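Local coordinates for protein condensin complex subunit 3 (Schizosaccharomyces pombe, PDB 5OQR) that serves as a regulatory subunit of the condensin complex, which is required for converting interphase chromatin into mitotic-like condensed chromosomes, at residues Arg99-Ile104 with Glu124-Arg129; Lys386-Ser391 with Ser403-Leu408; Glu756-His761 with Ser771-Phe776. One frame throughout, in Å; residues are numbered along the deposited sequence.

Contact 1 (Arg99-Ile104 with Glu124-Arg129)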
loop_
_atom_site.group_PDB
_atom_site.type_symbol
_atom_site.label_atom_id
_atom_site.label_comp_id
_atom_site.label_asym_id
_atom_site.label_seq_id
_atom_site.Cartn_x
_atom_site.Cartn_y
_atom_site.Cartn_z
ATOM N N ARG A 99 2.119 32.182 -18.553
ATOM C CA ARG A 99 1.725 32.302 -19.953
ATOM C C ARG A 99 2.928 32.145 -20.874
ATOM O O ARG A 99 2.850 31.446 -21.891
ATOM C CB ARG A 99 1.035 33.645 -20.196
ATOM C CG ARG A 99 -0.286 33.819 -19.455
ATOM C CD ARG A 99 -1.343 32.839 -19.937
ATOM N NE ARG A 99 -2.625 33.046 -19.268
ATOM C CZ ARG A 99 -3.658 32.213 -19.352
ATOM N NH1 ARG A 99 -3.569 31.103 -20.075
ATOM N NH2 ARG A 99 -4.783 32.488 -18.708
ATOM N N CYS A 100 4.050 32.782 -20.537
ATOM C CA CYS A 100 5.252 32.642 -21.352
ATOM C C CYS A 100 5.632 31.175 -21.513
ATOM O O CYS A 100 5.844 30.696 -22.633
ATOM C CB CYS A 100 6.403 33.433 -20.731
ATOM S SG CYS A 100 6.375 35.204 -21.096
ATOM N N CYS A 101 5.723 30.445 -20.400
ATOM C CA CYS A 101 6.006 29.017 -20.481
ATOM C C CYS A 101 4.900 28.284 -21.226
ATOM O O CYS A 101 5.170 27.376 -22.021
ATOM C CB CYS A 101 6.181 28.438 -19.078
ATOM S SG CYS A 101 7.654 29.025 -18.216
ATOM N N GLN A 102 3.645 28.664 -20.980
ATOM C CA GLN A 102 2.527 28.048 -21.687
ATOM C C GLN A 102 2.672 28.224 -23.192
ATOM O O GLN A 102 2.543 27.263 -23.959
ATOM C CB GLN A 102 1.210 28.651 -21.199
ATOM C CG GLN A 102 -0.033 28.041 -21.825
ATOM C CD GLN A 102 -1.301 28.752 -21.403
ATOM O OE1 GLN A 102 -1.301 29.961 -21.178
ATOM N NE2 GLN A 102 -2.391 28.004 -21.290
ATOM N N ILE A 103 2.947 29.452 -23.634
ATOM C CA ILE A 103 3.053 29.722 -25.064
ATOM C C ILE A 103 4.258 29.000 -25.652
ATOM O O ILE A 103 4.146 28.287 -26.655
ATOM C CB ILE A 103 3.125 31.239 -25.319
ATOM C CG1 ILE A 103 1.865 31.929 -24.791
ATOM C CG2 ILE A 103 3.275 31.521 -26.810
ATOM C CD1 ILE A 103 1.983 33.434 -24.699
ATOM N N ILE A 104 5.429 29.171 -25.037
ATOM C CA ILE A 104 6.645 28.567 -25.575
ATOM C C ILE A 104 6.474 27.063 -25.718
ATOM O O ILE A 104 6.887 26.471 -26.722
ATOM C CB ILE A 104 7.854 28.920 -24.690
ATOM C CG1 ILE A 104 8.158 30.416 -24.802
ATOM C CG2 ILE A 104 9.083 28.097 -25.089
ATOM C CD1 ILE A 104 9.194 30.901 -23.829
ATOM N N GLU A 124 18.766 27.367 -21.251
ATOM C CA GLU A 124 19.336 27.924 -20.027
ATOM C C GLU A 124 18.256 28.543 -19.149
ATOM O O GLU A 124 18.188 28.273 -17.944
ATOM C CB GLU A 124 20.409 28.956 -20.378
ATOM C CG GLU A 124 21.223 29.448 -19.184
ATOM C CD GLU A 124 20.513 30.520 -18.376
ATOM O OE1 GLU A 124 19.634 31.207 -18.935
ATOM O OE2 GLU A 124 20.832 30.673 -17.177
ATOM N N LYS A 125 17.397 29.378 -19.737
ATOM C CA LYS A 125 16.387 30.071 -18.944
ATOM C C LYS A 125 15.325 29.107 -18.430
ATOM O O LYS A 125 14.825 29.268 -17.310
ATOM C CB LYS A 125 15.747 31.184 -19.772
ATOM C CG LYS A 125 16.726 32.249 -20.246
ATOM C CD LYS A 125 16.372 33.625 -19.700
ATOM C CE LYS A 125 17.358 34.682 -20.178
ATOM N NZ LYS A 125 17.124 36.007 -19.539
ATOM N N LEU A 126 14.967 28.100 -19.229
ATOM C CA LEU A 126 13.923 27.170 -18.811
ATOM C C LEU A 126 14.396 26.280 -17.668
ATOM O O LEU A 126 13.612 25.941 -16.774
ATOM C CB LEU A 126 13.471 26.320 -20.001
ATOM C CG LEU A 126 12.409 26.935 -20.915
ATOM C CD1 LEU A 126 12.210 26.073 -22.150
ATOM C CD2 LEU A 126 11.087 27.109 -20.178
ATOM N N LEU A 127 15.671 25.889 -17.678
ATOM C CA LEU A 127 16.183 25.023 -16.621
ATOM C C LEU A 127 16.053 25.674 -15.252
ATOM O O LEU A 127 15.842 24.981 -14.252
ATOM C CB LEU A 127 17.641 24.666 -16.900
ATOM C CG LEU A 127 17.882 23.827 -18.155
ATOM C CD1 LEU A 127 19.277 24.080 -18.689
ATOM C CD2 LEU A 127 17.711 22.354 -17.856
ATOM N N SER A 128 16.192 26.997 -15.181
ATOM C CA SER A 128 15.973 27.699 -13.924
ATOM C C SER A 128 14.491 27.817 -13.586
ATOM O O SER A 128 14.139 27.927 -12.406
ATOM C CB SER A 128 16.611 29.090 -13.981
ATOM O OG SER A 128 16.797 29.514 -15.322
ATOM N N ARG A 129 13.617 27.808 -14.598
ATOM C CA ARG A 129 12.192 28.022 -14.355
ATOM C C ARG A 129 11.556 26.834 -13.638
ATOM O O ARG A 129 10.784 27.018 -12.690
ATOM C CB ARG A 129 11.472 28.299 -15.679
ATOM C CG ARG A 129 11.342 29.769 -16.040
ATOM C CD ARG A 129 10.660 30.548 -14.927
ATOM N NE ARG A 129 11.631 31.143 -14.007
ATOM C CZ ARG A 129 11.416 31.366 -12.715
ATOM N NH1 ARG A 129 12.368 31.915 -11.973
ATOM N NH2 ARG A 129 10.262 31.035 -12.155
#
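The thiol of C101 overlaps the side chains of L126 and R129, fitting between two positions one helical turn apart. Its SG lies 4.4 Å from CD2 of L126 and 4.3 Å from CG of R129, so the arginine contributes its aliphatic stem here, while its guanidinium end forms a salt bridge with D132. With chi1 at -68°, the sulfur sits beside the backbone N of C101 and projects between the helices. I104, a turn further on, also points its CB at the partner and brings CG2 to 4.7 Å from L126 CD1, a looser apolar approach. No hydrogen bond crosses the interface; the evidence is of sparse, loosely spaced apolar contact, with 126 Å² buried and a CA separation of 8.3 Å between C101 and L126. Helix 135-145 closes one flank, where E140 meets C101 and A144 and L145 meet L126. Behind the contact, R99 NH1 donates to Q102 OE1 over 2.8 Å, in the carbonyl plane and on a lone pair, at an N-H...O angle of 160°; R99 NE bonds V47 O. The two segments belong to HEAT 2 and HEAT 3, and such apolar packing between successive repeats is typical of a HEAT-repeat alpha-solenoid.

Contact 2 (Lys386-Ser391 with Ser403-Leu408)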
loop_
_atom_site.group_PDB
_atom_site.type_symbol
_atom_site.label_atom_id
_atom_site.label_comp_id
_atom_site.label_asym_id
_atom_site.label_seq_id
_atom_site.Cartn_x
_atom_site.Cartn_y
_atom_site.Cartn_z
ATOM N N LYS A 386 -6.697 -43.326 -0.331
ATOM C CA LYS A 386 -5.669 -44.350 -0.475
ATOM C C LYS A 386 -4.388 -43.759 -1.044
ATOM O O LYS A 386 -3.294 -43.989 -0.517
ATOM C CB LYS A 386 -6.178 -45.472 -1.375
ATOM C CG LYS A 386 -6.288 -46.818 -0.701
ATOM C CD LYS A 386 -6.805 -47.843 -1.687
ATOM C CE LYS A 386 -6.882 -49.222 -1.076
ATOM N NZ LYS A 386 -7.863 -50.066 -1.810
ATOM N N SER A 387 -4.506 -43.000 -2.134
ATOM C CA SER A 387 -3.331 -42.391 -2.748
ATOM C C SER A 387 -2.578 -41.524 -1.748
ATOM O O SER A 387 -1.355 -41.631 -1.612
ATOM C CB SER A 387 -3.751 -41.572 -3.968
ATOM O OG SER A 387 -2.628 -40.992 -4.606
ATOM N N LEU A 388 -3.297 -40.654 -1.035
ATOM C CA LEU A 388 -2.653 -39.810 -0.037
ATOM C C LEU A 388 -2.062 -40.646 1.087
ATOM O O LEU A 388 -0.929 -40.409 1.521
ATOM C CB LEU A 388 -3.657 -38.799 0.517
ATOM C CG LEU A 388 -4.244 -37.828 -0.508
ATOM C CD1 LEU A 388 -5.400 -37.053 0.094
ATOM C CD2 LEU A 388 -3.177 -36.880 -1.019
ATOM N N THR A 389 -2.812 -41.637 1.569
ATOM C CA THR A 389 -2.300 -42.518 2.611
ATOM C C THR A 389 -1.011 -43.198 2.170
ATOM O O THR A 389 -0.112 -43.430 2.985
ATOM C CB THR A 389 -3.351 -43.564 2.975
ATOM O OG1 THR A 389 -4.589 -42.915 3.284
ATOM C CG2 THR A 389 -2.899 -44.383 4.174
ATOM N N ASN A 390 -0.904 -43.527 0.884
ATOM C CA ASN A 390 0.295 -44.186 0.384
ATOM C C ASN A 390 1.443 -43.199 0.223
ATOM O O ASN A 390 2.571 -43.475 0.644
ATOM C CB ASN A 390 -0.004 -44.876 -0.947
ATOM C CG ASN A 390 1.241 -45.442 -1.602
ATOM O OD1 ASN A 390 1.718 -46.514 -1.233
ATOM N ND2 ASN A 390 1.777 -44.720 -2.579
ATOM N N SER A 391 1.174 -42.042 -0.383
ATOM C CA SER A 391 2.236 -41.078 -0.650
ATOM C C SER A 391 2.910 -40.622 0.636
ATOM O O SER A 391 4.124 -40.393 0.662
ATOM C CB SER A 391 1.672 -39.880 -1.408
ATOM O OG SER A 391 1.012 -40.294 -2.589
ATOM N N SER A 403 2.120 -30.269 3.906
ATOM C CA SER A 403 0.987 -29.611 4.547
ATOM C C SER A 403 -0.286 -29.792 3.733
ATOM O O SER A 403 -1.336 -30.157 4.273
ATOM C CB SER A 403 1.294 -28.129 4.745
ATOM O OG SER A 403 2.531 -27.957 5.412
ATOM N N LEU A 404 -0.216 -29.534 2.427
ATOM C CA LEU A 404 -1.396 -29.683 1.583
ATOM C C LEU A 404 -1.868 -31.130 1.522
ATOM O O LEU A 404 -3.075 -31.383 1.437
ATOM C CB LEU A 404 -1.100 -29.158 0.180
ATOM C CG LEU A 404 -0.880 -27.648 0.066
ATOM C CD1 LEU A 404 -0.502 -27.280 -1.356
ATOM C CD2 LEU A 404 -2.114 -26.874 0.498
ATOM N N HIS A 405 -0.943 -32.089 1.561
ATOM C CA HIS A 405 -1.337 -33.493 1.587
ATOM C C HIS A 405 -2.118 -33.816 2.851
ATOM O O HIS A 405 -3.188 -34.430 2.796
ATOM C CB HIS A 405 -0.104 -34.390 1.483
ATOM C CG HIS A 405 0.335 -34.653 0.079
ATOM N ND1 HIS A 405 1.299 -33.902 -0.556
ATOM C CD2 HIS A 405 -0.066 -35.584 -0.817
ATOM C CE1 HIS A 405 1.476 -34.360 -1.781
ATOM N NE2 HIS A 405 0.659 -35.380 -1.964
ATOM N N ILE A 406 -1.588 -33.415 4.005
ATOM C CA ILE A 406 -2.245 -33.709 5.272
ATOM C C ILE A 406 -3.517 -32.887 5.426
ATOM O O ILE A 406 -4.483 -33.338 6.051
ATOM C CB ILE A 406 -1.261 -33.474 6.430
ATOM C CG1 ILE A 406 -0.117 -34.489 6.338
ATOM C CG2 ILE A 406 -1.975 -33.566 7.780
ATOM C CD1 ILE A 406 0.993 -34.297 7.347
ATOM N N GLU A 407 -3.547 -31.677 4.868
ATOM C CA GLU A 407 -4.767 -30.878 4.901
ATOM C C GLU A 407 -5.861 -31.519 4.056
ATOM O O GLU A 407 -7.023 -31.575 4.472
ATOM C CB GLU A 407 -4.467 -29.461 4.416
ATOM C CG GLU A 407 -5.671 -28.542 4.370
ATOM C CD GLU A 407 -5.314 -27.142 3.904
ATOM O OE1 GLU A 407 -4.106 -26.849 3.767
ATOM O OE2 GLU A 407 -6.239 -26.337 3.672
ATOM N N LEU A 408 -5.505 -32.007 2.867
ATOM C CA LEU A 408 -6.473 -32.698 2.023
ATOM C C LEU A 408 -6.898 -34.025 2.637
ATOM O O LEU A 408 -8.051 -34.439 2.482
ATOM C CB LEU A 408 -5.873 -32.909 0.634
ATOM C CG LEU A 408 -6.706 -33.634 -0.421
ATOM C CD1 LEU A 408 -8.009 -32.916 -0.691
ATOM C CD2 LEU A 408 -5.893 -33.766 -1.696
#
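A chi1 of -61° sets CG of L388 beside its backbone N and sends both methyls across to the second helix, whereas L408, with CG anti to the backbone N (chi1 179°), offers CG and CD2 chiefly to one of them. The two methyls of L388 have different main partners. CD1 lies 3.7 Å from CG of L408 and 3.8 Å from L408 CD2, the two leucine side chains crossing at about a right angle; CD2 chiefly meets CD2 of the H405 ring at 3.4 Å, approaching obliquely. CA of L388 and CA of H405 are 6.7 Å apart, so the helices come close at this point. Both imidazole nitrogens are hydrogen-bonded, ND1 to L401 O, one turn back, and NE2 to the hydroxyl of Y347, which should restrict the ring's rotation and probably holds its CD2 against the leucine. On the first helix, S391 OG donates to S387 O, one turn earlier, over 2.9 Å from above the carbonyl plane, and that oxygen also accepts S391 N. The pair lies within HEAT 6, helix 378-394 against helix 399-412. Around it, L367 of helix 356-372 touches H405 and L408, Y347 of helix 336-348 reaches S391, and helix 416-434 packs on T389 and I406.

Contact 3 (Glu756-His761 with Ser771-Phe776)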
loop_
_atom_site.group_PDB
_atom_site.type_symbol
_atom_site.label_atom_id
_atom_site.label_comp_id
_atom_site.label_asym_id
_atom_site.label_seq_id
_atom_site.Cartn_x
_atom_site.Cartn_y
_atom_site.Cartn_z
ATOM N N GLU A 756 -8.505 26.716 34.797
ATOM C CA GLU A 756 -8.188 27.644 35.878
ATOM C C GLU A 756 -7.116 27.082 36.799
ATOM O O GLU A 756 -6.215 27.812 37.226
ATOM C CB GLU A 756 -9.452 27.971 36.668
ATOM C CG GLU A 756 -10.488 28.744 35.871
ATOM C CD GLU A 756 -11.806 28.886 36.610
ATOM O OE1 GLU A 756 -12.720 29.551 36.075
ATOM O OE2 GLU A 756 -11.931 28.332 37.723
ATOM N N THR A 757 -7.200 25.795 37.132
ATOM C CA THR A 757 -6.179 25.186 37.979
ATOM C C THR A 757 -4.792 25.360 37.375
ATOM O O THR A 757 -3.822 25.626 38.095
ATOM C CB THR A 757 -6.487 23.705 38.191
ATOM O OG1 THR A 757 -7.739 23.569 38.871
ATOM C CG2 THR A 757 -5.389 23.028 39.016
ATOM N N TYR A 758 -4.673 25.207 36.056
ATOM C CA TYR A 758 -3.378 25.400 35.416
ATOM C C TYR A 758 -2.968 26.866 35.439
ATOM O O TYR A 758 -1.796 27.186 35.667
ATOM C CB TYR A 758 -3.410 24.882 33.979
ATOM C CG TYR A 758 -2.268 25.416 33.152
ATOM C CD1 TYR A 758 -2.474 26.428 32.228
ATOM C CD2 TYR A 758 -0.981 24.931 33.316
ATOM C CE1 TYR A 758 -1.432 26.930 31.479
ATOM C CE2 TYR A 758 0.069 25.426 32.573
ATOM C CZ TYR A 758 -0.162 26.428 31.656
ATOM O OH TYR A 758 0.879 26.928 30.912
ATOM N N GLU A 759 -3.917 27.771 35.195
ATOM C CA GLU A 759 -3.606 29.195 35.226
ATOM C C GLU A 759 -3.110 29.630 36.598
ATOM O O GLU A 759 -2.263 30.523 36.697
ATOM C CB GLU A 759 -4.838 30.007 34.827
ATOM C CG GLU A 759 -5.300 29.775 33.400
ATOM C CD GLU A 759 -4.452 30.514 32.384
ATOM O OE1 GLU A 759 -4.955 30.794 31.274
ATOM O OE2 GLU A 759 -3.283 30.823 32.695
ATOM N N SER A 760 -3.614 29.007 37.666
ATOM C CA SER A 760 -3.200 29.384 39.012
ATOM C C SER A 760 -1.723 29.112 39.260
ATOM O O SER A 760 -1.164 29.638 40.228
ATOM C CB SER A 760 -4.045 28.644 40.050
ATOM O OG SER A 760 -3.708 27.268 40.102
ATOM N N HIS A 761 -1.078 28.300 38.419
ATOM C CA HIS A 761 0.360 28.097 38.555
ATOM C C HIS A 761 1.131 29.378 38.274
ATOM O O HIS A 761 2.236 29.561 38.798
ATOM C CB HIS A 761 0.833 26.986 37.616
ATOM C CG HIS A 761 0.783 25.620 38.222
ATOM N ND1 HIS A 761 -0.383 24.894 38.336
ATOM C CD2 HIS A 761 1.761 24.845 38.750
ATOM C CE1 HIS A 761 -0.123 23.732 38.906
ATOM N NE2 HIS A 761 1.170 23.677 39.168
ATOM N N SER A 771 -2.891 33.509 23.594
ATOM C CA SER A 771 -3.992 33.679 22.652
ATOM C C SER A 771 -4.755 32.375 22.457
ATOM O O SER A 771 -5.985 32.382 22.345
ATOM C CB SER A 771 -3.459 34.196 21.318
ATOM O OG SER A 771 -4.519 34.529 20.439
ATOM N N ILE A 772 -4.046 31.246 22.411
ATOM C CA ILE A 772 -4.714 29.955 22.287
ATOM C C ILE A 772 -5.539 29.666 23.533
ATOM O O ILE A 772 -6.688 29.218 23.442
ATOM C CB ILE A 772 -3.682 28.842 22.024
ATOM C CG1 ILE A 772 -2.946 29.096 20.707
ATOM C CG2 ILE A 772 -4.360 27.474 21.979
ATOM C CD1 ILE A 772 -1.690 28.270 20.547
ATOM N N LEU A 773 -4.971 29.914 24.713
ATOM C CA LEU A 773 -5.704 29.667 25.949
ATOM C C LEU A 773 -6.926 30.566 26.057
ATOM O O LEU A 773 -7.994 30.124 26.492
ATOM C CB LEU A 773 -4.782 29.865 27.150
ATOM C CG LEU A 773 -3.680 28.820 27.327
ATOM C CD1 LEU A 773 -2.754 29.216 28.459
ATOM C CD2 LEU A 773 -4.272 27.441 27.585
ATOM N N ALA A 774 -6.794 31.833 25.660
ATOM C CA ALA A 774 -7.927 32.748 25.727
ATOM C C ALA A 774 -9.024 32.338 24.754
ATOM O O ALA A 774 -10.209 32.351 25.101
ATOM C CB ALA A 774 -7.465 34.174 25.440
ATOM N N LYS A 775 -8.648 31.971 23.531
ATOM C CA LYS A 775 -9.641 31.532 22.559
ATOM C C LYS A 775 -10.315 30.240 22.998
ATOM O O LYS A 775 -11.507 30.043 22.736
ATOM C CB LYS A 775 -8.982 31.359 21.195
ATOM C CG LYS A 775 -9.937 31.474 20.021
ATOM C CD LYS A 775 -9.191 31.431 18.695
ATOM C CE LYS A 775 -8.339 32.677 18.483
ATOM N NZ LYS A 775 -6.925 32.335 18.163
ATOM N N PHE A 776 -9.573 29.353 23.662
ATOM C CA PHE A 776 -10.161 28.124 24.177
ATOM C C PHE A 776 -11.087 28.411 25.352
ATOM O O PHE A 776 -12.186 27.850 25.436
ATOM C CB PHE A 776 -9.050 27.158 24.590
ATOM C CG PHE A 776 -9.524 25.760 24.843
ATOM C CD1 PHE A 776 -9.614 24.850 23.807
ATOM C CD2 PHE A 776 -9.873 25.353 26.118
ATOM C CE1 PHE A 776 -10.049 23.562 24.034
ATOM C CE2 PHE A 776 -10.308 24.066 26.352
ATOM C CZ PHE A 776 -10.394 23.169 25.309
#
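The phenol ring of Y758 receives L773 at its edge, near the ring plane: CD1 of the leucine stands 4.0 Å from CE1. In the same six-residue segment the H761 imidazole has T757 O at its edge, in the ring plane, and the ring of F763 meets it too. This is a helix pair near the C-terminal end of the alpha-solenoid, made by helix 745-759 and helix 767-785, which follow HEAT 9 along the chain. CG of Y758 stands anti to the backbone N (chi1 163°), which carries the ring toward the second helix, and the tyrosine and leucine side chains cross at about a right angle. E759 bends at chi2 (-78°), bringing OE1 of its carboxylate to 3.9 Å from L773 CD1; these two side chains slide past each other in opposite directions. One leucine methyl therefore meets both an aromatic edge and a carboxylate oxygen, the latter a van der Waals approach rather than a polar bond. The evidence for a slender contact is direct: 99 Å² is buried, no hydrogen bond crosses, and the nearest CA atoms, of E759 and L773, are 9.5 Å apart. Other parts of the chain complete the packing. M765, in the connecting loop, touches Y758, E759 and L773, while L734 of helix 725-736 and F715 of helix 706-717 reach L773. Further along the first segment, H761 N bonds Y758 O at 3.1 Å, and S760 OG donates to T757 O at 2.6 Å, tilted 31° from the carbonyl plane.

Contacts 1, 2 and 3 follow one another in series along the chain. They share no helix and do not touch. Contact 1 links HEAT 2 to HEAT 3, contact 2 lies inside HEAT 6, and contact 3 comes after HEAT 9. Contact 2 lies across the chain's centre from both others: its centre is 70 Å from that of contact 1 and 72 Å from that of contact 3. The centres of contacts 1 and 3 are 53 Å apart, with nearest atoms about 35 Å apart. This spacing is consistent with an all-helical chain that bends back, bringing its end regions closer to each other than to contact 2; each contact pairs helices adjacent in sequence, as in other alpha-solenoids.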